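Local coordinates for protein putative polysaccharide binding proteins (DUF1812) (Bacteroides thetaiotaomicron VPI-5482, PDB 3GF8) that is of unknown function but, as a lipoprotein of the FimB/Mfa2 family, probably takes part in assembling fimbriae at the outer membrane, at residues S99-E111 and N178-D190. Sequence-based numbering, arbitrary orientation.
Sequences STLTDLKLKLKRE and NGHLGHDNSLLDD
Asp190 OD2 accepts a nearly straight bond of 2.7 Å from Arg110 NH2, while Asp190 OD1 takes Arg110 NH1 at 2.9 Å. Both oxygens use their syn lone pairs, and the two flat groups lie only 21° apart, an end-on, two-toothed salt bridge. Arginine suits the place because its remaining edge stays in use: NE and NH2 together clasp the carbonyl oxygen of Leu108, which fixes the guanidinium's rotation.

Beside this clamp the backbones pair antiparallel, Leu106 and Leu181 exchanging N-H...O bonds and Leu108 N reaching Gly179 O at 2.8 Å. His180 offers a flat ring that aliphatic chains can sandwich: Lys107 CE sits over its centre, 3.9 Å from the centroid, and Leu188 CD1 covers the opposite face. Bending at chi3 (-96°) brings the lysine methylene there, and ND1 bonds Asp189 O in the ring plane.

Where the strands part, Leu101 CB lies over the His183 ring, 4.0 Å from its centroid, and a water accepts from His183 N while donating to Leu104 O. Leu106 and Leu181 point to the other, buried face, where Leu106 meets Trp82. With strand 89-91 beyond 105-108, this makes a small three-stranded antiparallel sheet packed beside the larger beta structure of a fimbrillin-superfamily protein.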
loop_
_atom_site.group_PDB
_atom_site.type_symbol
_atom_site.label_atom_id
_atom_site.label_comp_id
_atom_site.label_asym_id
_atom_site.label_seq_id
_atom_site.Cartn_x
_atom_site.Cartn_y
_atom_site.Cartn_z
ATOM N N SER A 99 -22.766 11.835 -10.243
ATOM C CA SER A 99 -22.018 11.145 -9.185
ATOM C C SER A 99 -21.373 12.092 -8.167
ATOM O O SER A 99 -21.147 13.244 -8.445
ATOM C CB SER A 99 -20.932 10.258 -9.815
ATOM O OG SER A 99 -21.481 9.480 -10.880
ATOM N N THR A 100 -21.067 11.578 -6.974
ATOM C CA THR A 100 -20.350 12.325 -5.944
ATOM C C THR A 100 -19.180 11.474 -5.429
ATOM O O THR A 100 -19.052 10.302 -5.832
ATOM C CB THR A 100 -21.276 12.638 -4.787
ATOM O OG1 THR A 100 -21.638 11.416 -4.142
ATOM C CG2 THR A 100 -22.550 13.338 -5.289
ATOM N N LEU A 101 -18.349 12.062 -4.556
ATOM C CA LEU A 101 -17.149 11.408 -4.009
ATOM C C LEU A 101 -17.401 10.013 -3.474
ATOM O O LEU A 101 -16.625 9.122 -3.736
ATOM C CB LEU A 101 -16.518 12.229 -2.866
ATOM C CG LEU A 101 -15.410 13.228 -3.214
ATOM C CD1 LEU A 101 -15.098 14.051 -1.983
ATOM C CD2 LEU A 101 -14.147 12.535 -3.726
ATOM N N THR A 102 -18.490 9.825 -2.737
ATOM C CA THR A 102 -18.712 8.536 -2.098
ATOM C C THR A 102 -18.955 7.442 -3.131
ATOM O O THR A 102 -18.845 6.265 -2.798
ATOM C CB THR A 102 -19.861 8.602 -1.079
ATOM O OG1 THR A 102 -21.100 8.888 -1.754
ATOM C CG2 THR A 102 -19.594 9.705 0.009
ATOM N N ASP A 103 -19.278 7.809 -4.381
ATOM C CA ASP A 103 -19.397 6.824 -5.468
ATOM C C ASP A 103 -18.065 6.265 -5.966
ATOM O O ASP A 103 -18.048 5.256 -6.697
ATOM C CB ASP A 103 -20.098 7.425 -6.691
ATOM C CG ASP A 103 -21.568 7.727 -6.440
ATOM O OD1 ASP A 103 -22.211 6.976 -5.693
ATOM O OD2 ASP A 103 -22.082 8.727 -6.986
ATOM N N LEU A 104 -16.976 6.972 -5.667
ATOM C CA LEU A 104 -15.647 6.636 -6.190
ATOM C C LEU A 104 -15.004 5.565 -5.307
ATOM O O LEU A 104 -14.778 5.783 -4.106
ATOM C CB LEU A 104 -14.733 7.874 -6.231
ATOM C CG LEU A 104 -13.396 7.680 -6.951
ATOM C CD1 LEU A 104 -13.689 7.323 -8.357
ATOM C CD2 LEU A 104 -12.504 8.913 -6.909
ATOM N N LYS A 105 -14.733 4.404 -5.898
ATOM C CA LYS A 105 -14.180 3.297 -5.139
ATOM C C LYS A 105 -13.176 2.597 -6.022
ATOM O O LYS A 105 -13.350 2.551 -7.217
ATOM C CB LYS A 105 -15.285 2.337 -4.762
ATOM C CG LYS A 105 -16.460 3.004 -4.062
ATOM C CD LYS A 105 -17.506 2.002 -3.680
ATOM C CE LYS A 105 -18.539 2.661 -2.816
ATOM N NZ LYS A 105 -19.750 1.874 -2.833
ATOM N N LEU A 106 -12.141 2.037 -5.412
ATOM C CA LEU A 106 -11.097 1.335 -6.122
ATOM C C LEU A 106 -11.117 -0.070 -5.542
ATOM O O LEU A 106 -11.154 -0.258 -4.319
ATOM C CB LEU A 106 -9.770 2.035 -5.922
ATOM C CG LEU A 106 -8.505 1.468 -6.610
ATOM C CD1 LEU A 106 -7.498 2.550 -6.919
ATOM C CD2 LEU A 106 -7.867 0.434 -5.754
ATOM N N LYS A 107 -11.156 -1.062 -6.417
ATOM C CA LYS A 107 -11.173 -2.441 -5.955
ATOM C C LYS A 107 -10.056 -3.227 -6.624
ATOM O O LYS A 107 -9.902 -3.184 -7.838
ATOM C CB LYS A 107 -12.543 -3.071 -6.194
ATOM C CG LYS A 107 -12.605 -4.487 -5.705
ATOM C CD LYS A 107 -13.913 -5.163 -6.022
ATOM C CE LYS A 107 -14.870 -5.088 -4.835
ATOM N NZ LYS A 107 -16.193 -5.692 -5.138
ATOM N N LEU A 108 -9.229 -3.903 -5.824
ATOM C CA LEU A 108 -8.226 -4.823 -6.376
ATOM C C LEU A 108 -8.974 -5.961 -7.066
ATOM O O LEU A 108 -9.895 -6.536 -6.483
ATOM C CB LEU A 108 -7.334 -5.391 -5.261
ATOM C CG LEU A 108 -6.271 -6.435 -5.582
ATOM C CD1 LEU A 108 -5.220 -5.898 -6.545
ATOM C CD2 LEU A 108 -5.599 -6.967 -4.256
ATOM N N LYS A 109 -8.616 -6.253 -8.315
ATOM C CA LYS A 109 -9.254 -7.316 -9.060
ATOM C C LYS A 109 -8.886 -8.657 -8.462
ATOM O O LYS A 109 -7.724 -8.879 -8.073
ATOM C CB LYS A 109 -8.804 -7.271 -10.525
ATOM C CG LYS A 109 -9.324 -6.024 -11.287
ATOM C CD LYS A 109 -8.918 -6.137 -12.750
ATOM C CE LYS A 109 -9.179 -4.905 -13.559
ATOM N NZ LYS A 109 -8.342 -4.923 -14.800
ATOM N N ARG A 110 -9.877 -9.538 -8.377
ATOM C CA ARG A 110 -9.677 -10.926 -7.950
ATOM C C ARG A 110 -10.602 -11.891 -8.696
ATOM O O ARG A 110 -11.640 -11.520 -9.207
ATOM C CB ARG A 110 -9.832 -11.105 -6.442
ATOM C CG ARG A 110 -11.304 -11.153 -5.918
ATOM C CD ARG A 110 -12.100 -9.901 -6.316
ATOM N NE ARG A 110 -11.572 -8.680 -5.697
ATOM C CZ ARG A 110 -12.003 -8.164 -4.538
ATOM N NH1 ARG A 110 -12.973 -8.761 -3.852
ATOM N NH2 ARG A 110 -11.451 -7.046 -4.049
ATOM N N GLU A 111 -10.193 -13.136 -8.741
ATOM C CA GLU A 111 -10.997 -14.233 -9.225
ATOM C C GLU A 111 -11.835 -14.812 -8.099
ATOM O O GLU A 111 -11.637 -14.436 -6.949
ATOM C CB GLU A 111 -10.065 -15.328 -9.666
ATOM C CG GLU A 111 -9.185 -15.007 -10.856
ATOM C CD GLU A 111 -8.383 -16.263 -11.264
ATOM O OE1 GLU A 111 -8.145 -17.137 -10.360
ATOM O OE2 GLU A 111 -8.018 -16.363 -12.472
ATOM N N ASN A 178 -8.603 -5.960 2.678
ATOM C CA ASN A 178 -8.139 -4.609 2.429
ATOM C C ASN A 178 -8.124 -4.256 0.955
ATOM O O ASN A 178 -7.452 -3.323 0.577
ATOM C CB ASN A 178 -6.731 -4.385 3.042
ATOM C CG ASN A 178 -5.677 -5.360 2.535
ATOM O OD1 ASN A 178 -5.966 -6.349 1.870
ATOM N ND2 ASN A 178 -4.424 -5.079 2.870
ATOM N N GLY A 179 -8.913 -4.948 0.138
ATOM C CA GLY A 179 -8.866 -4.759 -1.311
ATOM C C GLY A 179 -9.884 -3.783 -1.884
ATOM O O GLY A 179 -10.022 -3.702 -3.115
ATOM N N HIS A 180 -10.586 -3.026 -1.037
ATOM C CA HIS A 180 -11.643 -2.104 -1.533
ATOM C C HIS A 180 -11.513 -0.735 -0.838
ATOM O O HIS A 180 -11.814 -0.599 0.343
ATOM C CB HIS A 180 -13.028 -2.721 -1.299
ATOM C CG HIS A 180 -14.117 -2.170 -2.165
ATOM N ND1 HIS A 180 -15.450 -2.398 -1.900
ATOM C CD2 HIS A 180 -14.078 -1.395 -3.278
ATOM C CE1 HIS A 180 -16.182 -1.815 -2.834
ATOM N NE2 HIS A 180 -15.376 -1.185 -3.671
ATOM N N LEU A 181 -11.022 0.262 -1.567
ATOM C CA LEU A 181 -10.706 1.557 -0.965
ATOM C C LEU A 181 -11.718 2.624 -1.388
ATOM O O LEU A 181 -12.010 2.779 -2.552
ATOM C CB LEU A 181 -9.283 1.982 -1.335
ATOM C CG LEU A 181 -8.201 0.968 -0.946
ATOM C CD1 LEU A 181 -6.841 1.423 -1.381
ATOM C CD2 LEU A 181 -8.287 0.648 0.581
ATOM N N GLY A 182 -12.219 3.370 -0.415
ATOM C CA GLY A 182 -13.095 4.494 -0.676
ATOM C C GLY A 182 -12.345 5.737 -1.098
ATOM O O GLY A 182 -11.105 5.781 -1.080
ATOM N N HIS A 183 -13.106 6.769 -1.453
ATOM C CA HIS A 183 -12.538 8.063 -1.905
ATOM C C HIS A 183 -11.679 8.756 -0.841
ATOM O O HIS A 183 -10.880 9.658 -1.164
ATOM C CB HIS A 183 -13.677 9.026 -2.259
ATOM C CG HIS A 183 -14.413 9.504 -1.057
ATOM N ND1 HIS A 183 -15.425 8.771 -0.466
ATOM C CD2 HIS A 183 -14.238 10.602 -0.292
ATOM C CE1 HIS A 183 -15.868 9.428 0.591
ATOM N NE2 HIS A 183 -15.158 10.538 0.721
ATOM N N ASP A 184 -11.882 8.366 0.415
ATOM C CA ASP A 184 -11.084 8.855 1.545
ATOM C C ASP A 184 -9.918 7.915 1.933
ATOM O O ASP A 184 -9.269 8.117 2.963
ATOM C CB ASP A 184 -11.998 9.096 2.777
ATOM C CG ASP A 184 -12.659 7.811 3.316
ATOM O OD1 ASP A 184 -12.514 6.699 2.745
ATOM O OD2 ASP A 184 -13.320 7.904 4.348
ATOM N N ASN A 185 -9.659 6.902 1.106
ATOM C CA ASN A 185 -8.599 5.894 1.318
ATOM C C ASN A 185 -8.951 4.871 2.418
ATOM O O ASN A 185 -8.102 4.102 2.834
ATOM C CB ASN A 185 -7.223 6.554 1.582
ATOM C CG ASN A 185 -6.033 5.694 1.106
ATOM O OD1 ASN A 185 -6.133 4.942 0.135
ATOM N ND2 ASN A 185 -4.910 5.811 1.792
ATOM N N SER A 186 -10.200 4.841 2.878
ATOM C CA SER A 186 -10.557 3.890 3.920
ATOM C C SER A 186 -10.949 2.552 3.324
ATOM O O SER A 186 -11.404 2.449 2.174
ATOM C CB SER A 186 -11.692 4.435 4.797
ATOM O OG SER A 186 -12.904 4.555 4.047
ATOM N N LEU A 187 -10.766 1.514 4.118
ATOM C CA LEU A 187 -11.122 0.169 3.693
ATOM C C LEU A 187 -12.640 -0.007 3.729
ATOM O O LEU A 187 -13.265 0.072 4.775
ATOM C CB LEU A 187 -10.437 -0.879 4.555
ATOM C CG LEU A 187 -8.963 -1.233 4.279
ATOM C CD1 LEU A 187 -8.111 -0.037 4.295
ATOM C CD2 LEU A 187 -8.517 -2.211 5.358
ATOM N N LEU A 188 -13.226 -0.215 2.559
ATOM C CA LEU A 188 -14.635 -0.566 2.428
ATOM C C LEU A 188 -14.821 -2.044 2.740
ATOM O O LEU A 188 -13.855 -2.813 2.779
ATOM C CB LEU A 188 -15.116 -0.264 0.996
ATOM C CG LEU A 188 -14.884 1.175 0.531
ATOM C CD1 LEU A 188 -15.427 1.445 -0.895
ATOM C CD2 LEU A 188 -15.503 2.168 1.538
ATOM N N ASP A 189 -16.069 -2.442 2.950
ATOM C CA ASP A 189 -16.386 -3.839 3.172
ATOM C C ASP A 189 -16.042 -4.591 1.894
ATOM O O ASP A 189 -16.236 -4.080 0.788
ATOM C CB ASP A 189 -17.863 -4.022 3.538
ATOM C CG ASP A 189 -18.171 -3.572 4.982
ATOM O OD1 ASP A 189 -17.251 -3.090 5.678
ATOM O OD2 ASP A 189 -19.324 -3.698 5.434
ATOM N N ASP A 190 -15.495 -5.782 2.054
ATOM C CA ASP A 190 -15.011 -6.573 0.917
ATOM C C ASP A 190 -14.813 -7.987 1.406
ATOM O O ASP A 190 -14.887 -8.238 2.608
ATOM C CB ASP A 190 -13.712 -5.973 0.348
ATOM C CG ASP A 190 -13.353 -6.518 -1.059
ATOM O OD1 ASP A 190 -14.147 -7.267 -1.662
ATOM O OD2 ASP A 190 -12.247 -6.214 -1.560
HETATM O O HOH W 1 -15.931 6.146 -1.559
HETATM O O HOH W 2 -11.909 5.581 -4.257
#